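Side-chain contacts in branched-chain alpha-ketoacid decarboxylase (Lactococcus lactis, PDB 2VBF), which probably decarboxylates branched-chain and aromatic alpha-keto acids to aldehydes, using thiamine diphosphate and a magnesium ion: residues Ala83-Ala88 with Gln438-Glu443; Ser388-Asn393 with Arg445-Ile450; Glu394-Glu399 with Ser408-Lys413. All blocks are in the same frame, centred on the assembly; numbering follows the deposited sequence. Where two conformers were deposited one is given.

Contact 1. Residues Ala83-Ala88 with Gln438-Glu443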
ATOM      1  N   ALA A  83      -4.074 -18.342   0.485  1.00 12.46           N
ATOM      2  CA  ALA A  83      -5.036 -18.885  -0.482  1.00 12.92           C
ATOM      3  C   ALA A  83      -4.375 -19.876  -1.431  1.00 12.67           C
ATOM      4  O   ALA A  83      -4.969 -20.897  -1.780  1.00 13.64           O
ATOM      5  CB  ALA A  83      -5.715 -17.763  -1.268  1.00 12.08           C
ATOM      6  N   ARG A  84      -3.149 -19.576  -1.857  1.00 11.54           N
ATOM      7  CA  ARG A  84      -2.417 -20.478  -2.738  1.00 11.90           C
ATOM      8  C   ARG A  84      -2.240 -21.884  -2.151  1.00 11.54           C
ATOM      9  O   ARG A  84      -2.140 -22.847  -2.897  1.00 14.19           O
ATOM     10  CB  ARG A  84      -1.067 -19.890  -3.126  1.00 11.89           C
ATOM     11  CG  ARG A  84      -1.234 -18.735  -4.081  1.00 11.22           C
ATOM     12  CD  ARG A  84       0.079 -18.030  -4.333  1.00 12.21           C
ATOM     13  NE  ARG A  84      -0.073 -16.847  -5.181  1.00 11.40           N
ATOM     14  CZ  ARG A  84       0.519 -16.661  -6.353  1.00 10.32           C
ATOM     15  NH1 ARG A  84       1.242 -17.607  -6.908  1.00 10.31           N
ATOM     16  NH2 ARG A  84       0.359 -15.510  -6.991  1.00 10.45           N
ATOM     17  N   THR A  85      -2.192 -21.979  -0.825  1.00 12.81           N
ATOM     18  CA  THR A  85      -1.943 -23.236  -0.142  1.00 12.40           C
ATOM     19  C   THR A  85      -3.198 -23.837   0.501  1.00 13.43           C
ATOM     20  O   THR A  85      -3.455 -25.045   0.347  1.00 14.34           O
ATOM     21  CB  THR A  85      -0.807 -23.046   0.872  1.00 12.70           C
ATOM     22  OG1 THR A  85       0.416 -22.895   0.141  1.00 14.37           O
ATOM     23  CG2 THR A  85      -0.674 -24.249   1.807  1.00 12.18           C
ATOM     24  N   LYS A  86      -3.966 -22.995   1.191  1.00 13.18           N
ATOM     25  CA  LYS A  86      -5.217 -23.398   1.864  1.00 13.38           C
ATOM     26  C   LYS A  86      -6.386 -23.523   0.887  1.00 14.05           C
ATOM     27  O   LYS A  86      -7.357 -24.242   1.169  1.00 14.26           O
ATOM     28  CB  LYS A  86      -5.575 -22.395   2.971  1.00 13.57           C
ATOM     29  CG  LYS A  86      -6.410 -22.977   4.123  1.00 15.96           C
ATOM     30  CD  LYS A  86      -5.505 -23.672   5.142  1.00 17.32           C
ATOM     31  CE  LYS A  86      -6.268 -24.189   6.343  1.00 18.95           C
ATOM     32  NZ  LYS A  86      -5.371 -24.956   7.230  1.00 19.03           N
ATOM     33  N   LYS A  87      -6.290 -22.814  -0.246  1.00 13.00           N
ATOM     34  CA  LYS A  87      -7.286 -22.825  -1.337  1.00 12.63           C
ATOM     35  C   LYS A  87      -8.532 -21.965  -1.027  1.00 12.57           C
ATOM     36  O   LYS A  87      -9.543 -21.997  -1.745  1.00 13.97           O
ATOM     37  CB  LYS A  87      -7.629 -24.272  -1.771  1.00 11.83           C
ATOM     38  CG  LYS A  87      -6.391 -25.133  -2.088  1.00 13.60           C
ATOM     39  CD  LYS A  87      -5.482 -24.491  -3.141  1.00 13.99           C
ATOM     40  CE  LYS A  87      -4.248 -25.333  -3.427  1.00 14.52           C
ATOM     41  NZ  LYS A  87      -3.439 -24.737  -4.503  1.00 11.87           N
ATOM     42  N   ALA A  88      -8.417 -21.176   0.039  1.00 12.38           N
ATOM     43  CA  ALA A  88      -9.329 -20.085   0.355  1.00 11.68           C
ATOM     44  C   ALA A  88      -8.637 -19.204   1.385  1.00 11.74           C
ATOM     45  O   ALA A  88      -7.797 -19.684   2.137  1.00 13.15           O
ATOM     46  CB  ALA A  88     -10.677 -20.609   0.894  1.00 11.77           C
ATOM     47  N   GLN A 438       2.941 -20.462   4.787  1.00 11.62           N
ATOM     48  CA  GLN A 438       3.511 -21.256   5.886  1.00 13.14           C
ATOM     49  C   GLN A 438       2.511 -21.524   7.007  1.00 13.62           C
ATOM     50  O   GLN A 438       2.509 -22.621   7.577  1.00 13.21           O
ATOM     51  CB  GLN A 438       4.764 -20.582   6.450  1.00 14.59           C
ATOM     52  CG  GLN A 438       5.469 -21.352   7.564  1.00 12.83           C
ATOM     53  CD  GLN A 438       5.993 -22.709   7.123  1.00 14.08           C
ATOM     54  OE1 GLN A 438       7.157 -22.835   6.751  1.00 14.51           O
ATOM     55  NE2 GLN A 438       5.125 -23.729   7.158  1.00 12.58           N
ATOM     56  N   ILE A 439       1.684 -20.524   7.327  1.00 12.53           N
ATOM     57  CA  ILE A 439       0.595 -20.655   8.302  1.00 13.46           C
ATOM     58  C   ILE A 439      -0.449 -21.646   7.776  1.00 13.98           C
ATOM     59  O   ILE A 439      -0.958 -22.489   8.532  1.00 14.52           O
ATOM     60  CB  ILE A 439      -0.053 -19.275   8.600  1.00 12.53           C
ATOM     61  CG1 ILE A 439       0.918 -18.404   9.412  1.00 13.68           C
ATOM     62  CG2 ILE A 439      -1.384 -19.436   9.347  1.00 13.39           C
ATOM     63  CD1 ILE A 439       0.578 -16.908   9.450  1.00 13.29           C
ATOM     64  N   ALA A 440      -0.738 -21.555   6.476  1.00 13.56           N
ATOM     65  CA  ALA A 440      -1.728 -22.425   5.823  1.00 13.24           C
ATOM     66  C   ALA A 440      -1.368 -23.920   5.903  1.00 14.62           C
ATOM     67  O   ALA A 440      -2.249 -24.760   6.105  1.00 16.57           O
ATOM     68  CB  ALA A 440      -1.915 -21.998   4.346  1.00 14.24           C
ATOM     69  N   ASP A 441      -0.091 -24.247   5.699  1.00 14.28           N
ATOM     70  CA  ASP A 441       0.397 -25.624   5.801  1.00 15.88           C
ATOM     71  C   ASP A 441       1.675 -25.658   6.628  1.00 16.57           C
ATOM     72  O   ASP A 441       2.789 -25.567   6.095  1.00 16.15           O
ATOM     73  CB  ASP A 441       0.644 -26.244   4.417  1.00 16.28           C
ATOM     74  CG  ASP A 441       0.963 -27.758   4.487  1.00 17.51           C
ATOM     75  OD1 ASP A 441       1.065 -28.302   5.602  1.00 19.33           O
ATOM     76  OD2 ASP A 441       1.106 -28.392   3.421  1.00 19.52           O
ATOM     77  N   LYS A 442       1.503 -25.841   7.938  1.00 18.45           N
ATOM     78  CA  LYS A 442       2.645 -25.841   8.845  1.00 19.78           C
ATOM     79  C   LYS A 442       3.515 -27.094   8.704  1.00 19.64           C
ATOM     80  O   LYS A 442       4.610 -27.143   9.252  1.00 20.55           O
ATOM     81  CB  LYS A 442       2.190 -25.655  10.297  1.00 20.46           C
ATOM     82  CG  LYS A 442       1.498 -26.851  10.904  1.00 22.52           C
ATOM     83  N   GLU A 443       3.045 -28.082   7.948  1.00 19.37           N
ATOM     84  CA  GLU A 443       3.822 -29.290   7.666  1.00 20.69           C
ATOM     85  C   GLU A 443       4.726 -29.173   6.437  1.00 19.82           C
ATOM     86  O   GLU A 443       5.540 -30.071   6.181  1.00 21.04           O
ATOM     87  CB  GLU A 443       2.898 -30.506   7.507  1.00 23.12           C
ATOM     88  CG  GLU A 443       1.883 -30.702   8.642  1.00 27.33           C
ATOM     89  CD  GLU A 443       2.523 -30.919  10.000  1.00 31.14           C
ATOM     90  OE1 GLU A 443       3.688 -31.369  10.065  1.00 34.27           O
ATOM     91  OE2 GLU A 443       1.851 -30.647  11.017  1.00 34.99           O
TER
HETATM   92  O   HOH W   1      -3.841 -23.138   8.780  1.00 18.98           O
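T85 places OG1 beside its backbone N (chi1 -71°), which leaves the CG2 methyl anti to that N and turned onto A440 and D441, while K86 sends CG away from its backbone N (chi1 -153°) and then bends (chi2 83°), which brings the ammonium to the last carbonyls of helix 430-440. The apolar half is small and close: T85 CG2 lies 3.6 Å from A440 CB and 3.5 Å from D441 CB, the T85 and D441 side chains crossing at about a right angle. A440 CB also meets K86 CB at 3.9 Å, so the alanine methyl is packed against two neighbouring residues of helix 72-86. The T85 hydroxyl bonds to S437.

The polar half belongs to K86. Its NZ makes a weak hydrogen bond to A440 O at 3.3 Å and gives a proton to a water at 2.8 Å; that water lies 3.0 Å from I439 O, one of several acceptors near it. The main charge partner of NZ is E41, in a salt bridge. D441, just past the helix, bonds through OD1 to E443 N at 3.1 Å in an Asx turn and through OD2 to R417. Cutting K86 back to an alanine is likely to take from E41 this salt-bridge partner and from A440 O its weak bond to the ammonium, though the CB packing would remain.

Two helix C-termini thus meet, one from each thiamine-diphosphate-binding domain of the same chain, away from the cofactor. Because the last carbonyls of a helix have no N-H of a following turn to accept from and lie at the partly negative end of its dipole, an ammonium beside A440 O is likely to be electrostatically favourable, joining the domains by charge as well as by methyl packing.

Contact 2. Residues Ser388-Asn393 with Arg445-Ile450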
ATOM      1  N   SER A 388      19.721 -28.893  -5.503  1.00 25.94           N
ATOM      2  CA  SER A 388      20.267 -30.086  -4.855  1.00 26.21           C
ATOM      3  C   SER A 388      19.772 -30.232  -3.416  1.00 27.17           C
ATOM      4  O   SER A 388      19.307 -31.304  -3.013  1.00 28.42           O
ATOM      5  CB  SER A 388      21.802 -30.027  -4.885  1.00 26.83           C
ATOM      6  OG  SER A 388      22.383 -31.298  -4.632  1.00 27.80           O
ATOM      7  N   LEU A 389      19.840 -29.148  -2.654  1.00 26.18           N
ATOM      8  CA  LEU A 389      19.596 -29.195  -1.216  1.00 26.84           C
ATOM      9  C   LEU A 389      18.143 -29.030  -0.800  1.00 27.58           C
ATOM     10  O   LEU A 389      17.831 -29.205   0.379  1.00 28.96           O
ATOM     11  CB  LEU A 389      20.446 -28.142  -0.502  1.00 27.30           C
ATOM     12  CG  LEU A 389      21.949 -28.399  -0.547  1.00 27.41           C
ATOM     13  CD1 LEU A 389      22.691 -27.161  -0.068  1.00 27.88           C
ATOM     14  CD2 LEU A 389      22.299 -29.637   0.298  1.00 28.21           C
ATOM     15  N   THR A 390      17.254 -28.674  -1.730  1.00 27.47           N
ATOM     16  CA  THR A 390      15.831 -28.599  -1.406  1.00 26.40           C
ATOM     17  C   THR A 390      15.320 -30.032  -1.253  1.00 25.78           C
ATOM     18  O   THR A 390      15.773 -30.942  -1.957  1.00 26.76           O
ATOM     19  CB  THR A 390      15.020 -27.791  -2.457  1.00 27.20           C
ATOM     20  OG1 THR A 390      15.321 -26.395  -2.319  1.00 28.83           O
ATOM     21  CG2 THR A 390      13.532 -27.957  -2.256  1.00 27.18           C
ATOM     22  N   GLN A 391      14.419 -30.219  -0.290  1.00 24.19           N
ATOM     23  CA  GLN A 391      13.881 -31.529   0.062  1.00 22.96           C
ATOM     24  C   GLN A 391      12.427 -31.693  -0.391  1.00 22.04           C
ATOM     25  O   GLN A 391      11.789 -30.750  -0.868  1.00 19.98           O
ATOM     26  CB  GLN A 391      13.951 -31.709   1.588  1.00 23.44           C
ATOM     27  CG  GLN A 391      15.369 -31.661   2.149  1.00 25.46           C
ATOM     28  CD  GLN A 391      15.427 -31.636   3.672  1.00 25.56           C
ATOM     29  OE1 GLN A 391      14.407 -31.728   4.359  1.00 27.35           O
ATOM     30  NE2 GLN A 391      16.640 -31.519   4.207  1.00 28.37           N
ATOM     31  N   SER A 392      11.916 -32.909  -0.246  1.00 19.27           N
ATOM     32  CA  SER A 392      10.488 -33.170  -0.422  0.50 19.43           C
ATOM     33  C   SER A 392       9.661 -32.434   0.640  1.00 18.13           C
ATOM     34  O   SER A 392      10.179 -32.063   1.705  1.00 18.32           O
ATOM     35  CB  SER A 392      10.217 -34.670  -0.326  0.50 19.54           C
ATOM     36  OG  SER A 392      10.607 -35.162   0.945  0.50 19.38           O
ATOM     37  N   ASN A 393       8.374 -32.240   0.352  1.00 17.68           N
ATOM     38  CA  ASN A 393       7.435 -31.549   1.240  1.00 18.43           C
ATOM     39  C   ASN A 393       7.923 -30.159   1.673  1.00 18.03           C
ATOM     40  O   ASN A 393       7.810 -29.783   2.839  1.00 18.33           O
ATOM     41  CB  ASN A 393       7.103 -32.411   2.475  1.00 20.30           C
ATOM     42  CG  ASN A 393       5.830 -31.934   3.229  1.00 21.32           C
ATOM     43  OD1 ASN A 393       4.871 -31.411   2.635  1.00 24.36           O
ATOM     44  ND2 ASN A 393       5.823 -32.141   4.541  1.00 26.15           N
ATOM     45  N   ARG A 445       7.686 -27.087   4.887  1.00 16.75           N
ATOM     46  CA  ARG A 445       8.723 -26.107   5.241  1.00 15.56           C
ATOM     47  C   ARG A 445       8.890 -25.127   4.090  1.00 13.65           C
ATOM     48  O   ARG A 445       9.229 -25.522   2.983  1.00 13.38           O
ATOM     49  CB  ARG A 445      10.076 -26.771   5.543  1.00 18.03           C
ATOM     50  CG  ARG A 445      11.138 -25.840   6.193  1.00 18.55           C
ATOM     51  CD  ARG A 445      11.096 -25.959   7.696  1.00 19.56           C
ATOM     52  NE  ARG A 445      11.847 -24.939   8.436  1.00 17.26           N
ATOM     53  CZ  ARG A 445      13.034 -25.122   9.018  1.00 18.96           C
ATOM     54  NH1 ARG A 445      13.686 -26.276   8.901  1.00 16.62           N
ATOM     55  NH2 ARG A 445      13.588 -24.134   9.712  1.00 17.66           N
ATOM     56  N   HIS A 446       8.684 -23.851   4.387  1.00 14.00           N
ATOM     57  CA  HIS A 446       8.835 -22.790   3.406  1.00 14.00           C
ATOM     58  C   HIS A 446      10.244 -22.225   3.365  1.00 13.95           C
ATOM     59  O   HIS A 446      10.823 -21.873   4.410  1.00 15.00           O
ATOM     60  CB  HIS A 446       7.816 -21.684   3.656  1.00 13.87           C
ATOM     61  CG  HIS A 446       6.431 -22.058   3.235  1.00 13.87           C
ATOM     62  ND1 HIS A 446       5.802 -23.200   3.695  1.00 13.21           N
ATOM     63  CD2 HIS A 446       5.554 -21.452   2.398  1.00 13.92           C
ATOM     64  CE1 HIS A 446       4.593 -23.275   3.159  1.00 13.02           C
ATOM     65  NE2 HIS A 446       4.424 -22.235   2.356  1.00 13.61           N
ATOM     66  N   LEU A 447      10.765 -22.152   2.148  1.00 13.68           N
ATOM     67  CA  LEU A 447      12.031 -21.528   1.833  1.00 13.36           C
ATOM     68  C   LEU A 447      11.737 -20.303   0.968  1.00 13.09           C
ATOM     69  O   LEU A 447      11.200 -20.437  -0.134  1.00 13.17           O
ATOM     70  CB  LEU A 447      12.924 -22.504   1.068  1.00 15.27           C
ATOM     71  CG  LEU A 447      13.643 -23.579   1.904  1.00 14.64           C
ATOM     72  CD1 LEU A 447      12.675 -24.571   2.540  1.00 17.93           C
ATOM     73  CD2 LEU A 447      14.648 -24.293   1.038  1.00 17.19           C
ATOM     74  N   LEU A 448      12.057 -19.119   1.498  1.00 12.22           N
ATOM     75  CA  LEU A 448      11.865 -17.839   0.803  1.00 12.40           C
ATOM     76  C   LEU A 448      13.166 -17.293   0.240  1.00 12.08           C
ATOM     77  O   LEU A 448      14.156 -17.196   0.956  1.00 13.51           O
ATOM     78  CB  LEU A 448      11.292 -16.797   1.764  1.00 12.17           C
ATOM     79  CG  LEU A 448      11.150 -15.360   1.246  1.00 10.84           C
ATOM     80  CD1 LEU A 448      10.156 -15.311   0.072  1.00 12.19           C
ATOM     81  CD2 LEU A 448      10.742 -14.419   2.356  1.00 12.99           C
ATOM     82  N   PHE A 449      13.122 -16.904  -1.029  1.00 11.82           N
ATOM     83  CA  PHE A 449      14.196 -16.185  -1.670  1.00 12.36           C
ATOM     84  C   PHE A 449      13.651 -14.835  -2.103  1.00 12.82           C
ATOM     85  O   PHE A 449      12.807 -14.757  -3.004  1.00 12.60           O
ATOM     86  CB  PHE A 449      14.723 -16.971  -2.861  1.00 12.73           C
ATOM     87  CG  PHE A 449      15.281 -18.321  -2.470  1.00 12.07           C
ATOM     88  CD1 PHE A 449      16.605 -18.448  -2.080  1.00 14.49           C
ATOM     89  CD2 PHE A 449      14.466 -19.435  -2.435  1.00 13.84           C
ATOM     90  CE1 PHE A 449      17.114 -19.676  -1.690  1.00 13.68           C
ATOM     91  CE2 PHE A 449      14.973 -20.667  -2.048  1.00 13.54           C
ATOM     92  CZ  PHE A 449      16.298 -20.783  -1.675  1.00 13.67           C
ATOM     93  N   ILE A 450      14.131 -13.791  -1.436  1.00 13.41           N
ATOM     94  CA  ILE A 450      13.689 -12.422  -1.682  1.00 12.07           C
ATOM     95  C   ILE A 450      14.899 -11.488  -1.785  1.00 12.30           C
ATOM     96  O   ILE A 450      15.876 -11.637  -1.048  1.00 11.56           O
ATOM     97  CB  ILE A 450      12.688 -11.957  -0.594  1.00 12.20           C
ATOM     98  CG1 ILE A 450      12.102 -10.583  -0.951  1.00 12.51           C
ATOM     99  CG2 ILE A 450      13.327 -11.931   0.809  1.00 10.78           C
ATOM    100  CD1 ILE A 450      10.893 -10.204  -0.088  1.00 10.72           C
TER
HETATM  101  O   HOH W   2       8.552 -29.965   5.484  1.00 23.39           O
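T390 and L447 form the buried side of this contact, where T390 OG1 lies 4.0 Å from L447 CD2. The two side chains run past each other in opposite directions, and the closest approach, OG1 to CD2, is van der Waals in kind. The hydroxyl has its polar partner one turn back, at V386 O; with OG1 beside its own backbone N (chi1 -73°), it faces the end of helix 379-389 and still shows a flank to the leucine methyl.

At the N393-R445 end the fit is looser and both residues are partly exposed. R445 N makes a weak hydrogen bond to N393 O, 3.4 Å long with an N-H...O angle of 139°. A water bridges the same two atoms, 2.8 Å from N393 O and 3.1 Å from R445 N, giving the carbonyl a shorter partner than the direct bond. The R445 side chain leaves this region, its NE bonding to N471 O and its NH1 to A535 O.

L447 sits in strand 445-451, whose backbone pairs with strand 394-398 through T395 and V397; helix 525-537 lies alongside, Q536 touching L447 while V529 and M532 touch L389.

Contact 3. Residues Glu394-Glu399 with Ser408-Lys413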
ATOM      1  N   GLU A 394       8.487 -29.414   0.733  1.00 15.79           N
ATOM      2  CA  GLU A 394       8.839 -28.001   0.958  1.00 16.56           C
ATOM      3  C   GLU A 394       8.089 -27.109  -0.005  1.00 15.19           C
ATOM      4  O   GLU A 394       7.621 -27.566  -1.045  1.00 14.22           O
ATOM      5  CB  GLU A 394      10.331 -27.763   0.742  1.00 17.35           C
ATOM      6  CG  GLU A 394      11.217 -28.412   1.769  1.00 19.99           C
ATOM      7  CD  GLU A 394      12.692 -28.122   1.538  1.00 19.45           C
ATOM      8  OE1 GLU A 394      13.121 -27.928   0.378  1.00 24.54           O
ATOM      9  OE2 GLU A 394      13.428 -28.108   2.517  1.00 24.88           O
ATOM     10  N   THR A 395       7.986 -25.832   0.357  1.00 14.62           N
ATOM     11  CA  THR A 395       7.425 -24.818  -0.526  1.00 14.71           C
ATOM     12  C   THR A 395       8.513 -23.771  -0.769  1.00 14.64           C
ATOM     13  O   THR A 395       9.044 -23.193   0.195  1.00 14.89           O
ATOM     14  CB  THR A 395       6.137 -24.183   0.057  1.00 14.69           C
ATOM     15  OG1 THR A 395       5.139 -25.199   0.243  1.00 14.83           O
ATOM     16  CG2 THR A 395       5.577 -23.117  -0.894  1.00 14.06           C
ATOM     17  N   ILE A 396       8.862 -23.573  -2.041  1.00 13.20           N
ATOM     18  CA  ILE A 396       9.822 -22.541  -2.451  1.00 13.90           C
ATOM     19  C   ILE A 396       9.046 -21.301  -2.872  1.00 13.68           C
ATOM     20  O   ILE A 396       8.152 -21.378  -3.714  1.00 13.01           O
ATOM     21  CB  ILE A 396      10.740 -23.011  -3.600  1.00 15.07           C
ATOM     22  CG1 ILE A 396      11.731 -24.078  -3.096  1.00 17.16           C
ATOM     23  CG2 ILE A 396      11.506 -21.826  -4.191  1.00 12.96           C
ATOM     24  CD1 ILE A 396      12.820 -24.464  -4.114  1.00 20.06           C
ATOM     25  N   VAL A 397       9.382 -20.165  -2.275  1.00 12.95           N
ATOM     26  CA  VAL A 397       8.732 -18.895  -2.613  1.00 12.80           C
ATOM     27  C   VAL A 397       9.823 -17.973  -3.148  1.00 12.69           C
ATOM     28  O   VAL A 397      10.871 -17.813  -2.508  1.00 12.13           O
ATOM     29  CB  VAL A 397       8.020 -18.270  -1.389  1.00 12.65           C
ATOM     30  CG1 VAL A 397       7.196 -17.046  -1.804  1.00 11.94           C
ATOM     31  CG2 VAL A 397       7.159 -19.293  -0.644  1.00 13.18           C
ATOM     32  N   ALA A 398       9.609 -17.399  -4.330  1.00 11.59           N
ATOM     33  CA  ALA A 398      10.667 -16.630  -5.004  1.00 11.36           C
ATOM     34  C   ALA A 398      10.180 -15.300  -5.580  1.00 10.87           C
ATOM     35  O   ALA A 398       9.263 -15.256  -6.397  1.00 10.31           O
ATOM     36  CB  ALA A 398      11.335 -17.456  -6.076  1.00 11.20           C
ATOM     37  N   GLU A 399      10.840 -14.227  -5.158  1.00 10.46           N
ATOM     38  CA  GLU A 399      10.437 -12.870  -5.514  1.00 11.05           C
ATOM     39  C   GLU A 399      10.920 -12.482  -6.914  1.00 12.26           C
ATOM     40  O   GLU A 399      11.969 -12.939  -7.376  1.00 13.09           O
ATOM     41  CB  GLU A 399      11.009 -11.891  -4.489  1.00 10.17           C
ATOM     42  CG  GLU A 399      10.550 -10.430  -4.641  1.00 10.75           C
ATOM     43  CD  GLU A 399       9.048 -10.323  -4.617  1.00 10.49           C
ATOM     44  OE1 GLU A 399       8.485 -10.200  -3.514  1.00 13.01           O
ATOM     45  OE2 GLU A 399       8.437 -10.383  -5.702  1.00 12.18           O
ATOM     46  N   SER A 408      13.021 -20.419 -10.578  1.00 14.23           N
ATOM     47  CA  SER A 408      11.924 -20.903 -11.421  1.00 15.48           C
ATOM     48  C   SER A 408      12.294 -22.168 -12.198  1.00 16.58           C
ATOM     49  O   SER A 408      11.416 -22.977 -12.497  1.00 19.53           O
ATOM     50  CB  SER A 408      11.418 -19.822 -12.390  1.00 14.94           C
ATOM     51  OG  SER A 408      12.373 -19.532 -13.395  1.00 18.31           O
ATOM     52  N   THR A 409      13.576 -22.358 -12.501  1.00 18.32           N
ATOM     53  CA  THR A 409      13.991 -23.533 -13.302  1.00 20.09           C
ATOM     54  C   THR A 409      14.480 -24.726 -12.474  1.00 21.21           C
ATOM     55  O   THR A 409      14.886 -25.743 -13.044  1.00 22.96           O
ATOM     56  CB  THR A 409      15.070 -23.170 -14.341  1.00 21.55           C
ATOM     57  OG1 THR A 409      16.109 -22.433 -13.693  1.00 22.69           O
ATOM     58  CG2 THR A 409      14.454 -22.348 -15.489  1.00 24.09           C
ATOM     59  N   ILE A 410      14.410 -24.626 -11.151  1.00 18.66           N
ATOM     60  CA  ILE A 410      14.825 -25.754 -10.313  0.50 19.25           C
ATOM     61  C   ILE A 410      13.748 -26.851 -10.320  1.00 18.83           C
ATOM     62  O   ILE A 410      12.544 -26.583 -10.314  1.00 19.82           O
ATOM     63  CB  ILE A 410      15.251 -25.327  -8.871  0.50 19.27           C
ATOM     64  CG1 ILE A 410      14.049 -25.092  -7.951  0.50 19.38           C
ATOM     65  CG2 ILE A 410      16.166 -24.103  -8.912  0.50 19.94           C
ATOM     66  CD1 ILE A 410      13.712 -26.293  -7.097  0.50 21.30           C
ATOM     67  N   PHE A 411      14.207 -28.103 -10.390  1.00 19.22           N
ATOM     68  CA  PHE A 411      13.302 -29.249 -10.320  1.00 17.67           C
ATOM     69  C   PHE A 411      12.981 -29.499  -8.866  1.00 17.60           C
ATOM     70  O   PHE A 411      13.876 -29.733  -8.048  1.00 17.90           O
ATOM     71  CB  PHE A 411      13.909 -30.509 -10.949  1.00 16.99           C
ATOM     72  CG  PHE A 411      13.882 -30.500 -12.442  1.00 16.86           C
ATOM     73  CD1 PHE A 411      12.826 -31.073 -13.139  1.00 15.91           C
ATOM     74  CD2 PHE A 411      14.894 -29.900 -13.162  1.00 17.94           C
ATOM     75  CE1 PHE A 411      12.787 -31.064 -14.519  1.00 17.47           C
ATOM     76  CE2 PHE A 411      14.860 -29.883 -14.565  1.00 17.95           C
ATOM     77  CZ  PHE A 411      13.806 -30.473 -15.239  1.00 17.70           C
ATOM     78  N   LEU A 412      11.698 -29.415  -8.545  1.00 16.00           N
ATOM     79  CA  LEU A 412      11.240 -29.631  -7.196  1.00 19.02           C
ATOM     80  C   LEU A 412      11.139 -31.122  -6.948  1.00 20.60           C
ATOM     81  O   LEU A 412      10.912 -31.915  -7.876  1.00 20.64           O
ATOM     82  CB  LEU A 412       9.870 -28.993  -6.973  1.00 18.81           C
ATOM     83  CG  LEU A 412       9.804 -27.479  -7.210  1.00 18.22           C
ATOM     84  CD1 LEU A 412       8.359 -27.000  -7.166  1.00 18.93           C
ATOM     85  CD2 LEU A 412      10.666 -26.740  -6.201  1.00 19.07           C
ATOM     86  N   LYS A 413      11.289 -31.481  -5.681  1.00 22.24           N
ATOM     87  CA  LYS A 413      11.150 -32.861  -5.251  1.00 22.67           C
ATOM     88  C   LYS A 413       9.701 -33.198  -4.965  1.00 22.37           C
ATOM     89  O   LYS A 413       8.794 -32.361  -5.090  1.00 21.73           O
ATOM     90  CB  LYS A 413      12.061 -33.114  -4.046  1.00 23.46           C
ATOM     91  CG  LYS A 413      13.511 -32.821  -4.407  1.00 24.39           C
ATOM     92  CD  LYS A 413      14.513 -33.423  -3.469  1.00 25.70           C
ATOM     93  CE  LYS A 413      15.929 -33.287  -4.032  1.00 26.10           C
ATOM     94  NZ  LYS A 413      16.282 -31.896  -4.462  1.00 25.58           N
TER
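Strand 394-398 and segment 408-413, extended from I410 on but in no regular strand, are not bonded to each other through their backbones; opposite the key side chains, I396 CA and L412 CA are 8.6 Å apart. Both belong to a beta-alpha-beta crossover: strand 394-398 leads through helix 402-407 and this loop to strand 417-419, its parallel neighbour at the edge of the six-stranded sheet of the C-terminal thiamine-diphosphate-binding domain. I396 and A398 look toward the loop, whereas T395 and V397 serve the other face, V397 packing on helix 430-440.

I396 carries the contact. Its CG1 branch is beside the backbone N (chi1 -70°) and continues straight to CD1 (chi2 -172°), giving a long arm that reaches from the sheet into the connection. I410 comes to meet it tip to tip, whereas the L412 side chain lies obliquely across it. Two conformers were modelled for I410. All three residues are buried, and the touching surfaces are wholly aliphatic.

The polar backbone of the loop finds partners outside this pair: K266 bonds to both S408 O and I410 O, E271 to L412 N and E387 to F411 N. The loop therefore offers hydrocarbon to the sheet while its peptide groups are held by charged residues. I396 also touches T390 and F418. The cofactor is about 14 Å from the I396 side chain, so this is packing at a distance from the site.

I396 CD1 lies 3.8 Å from L412 CD2 and, in the I410 conformer described, 3.6 Å from I410 CD1.

Along the chain, 83-88 comes first, followed by 388-393, 394-399, 408-413, 438-443 and 445-450. Contact 3 is nested inside the loops closed by contacts 1 and 2, whose own segments alternate. Contacts 2 and 3 have centres 7 Å apart and share a parallel sheet, strands 394-398 and 445-451 being neighbours; L447 N to T395 O and K413 NZ to T390 O join them directly. Contact 1 is centred about 15 Å from contact 2 and 16 Å from contact 3. It connects to contact 2 through Q438 OE1 and H446 N, where helix 430-440 leads into strand 445-451. The C-terminal domain's internal packing is thus continuous with its seam to the N-terminal domain.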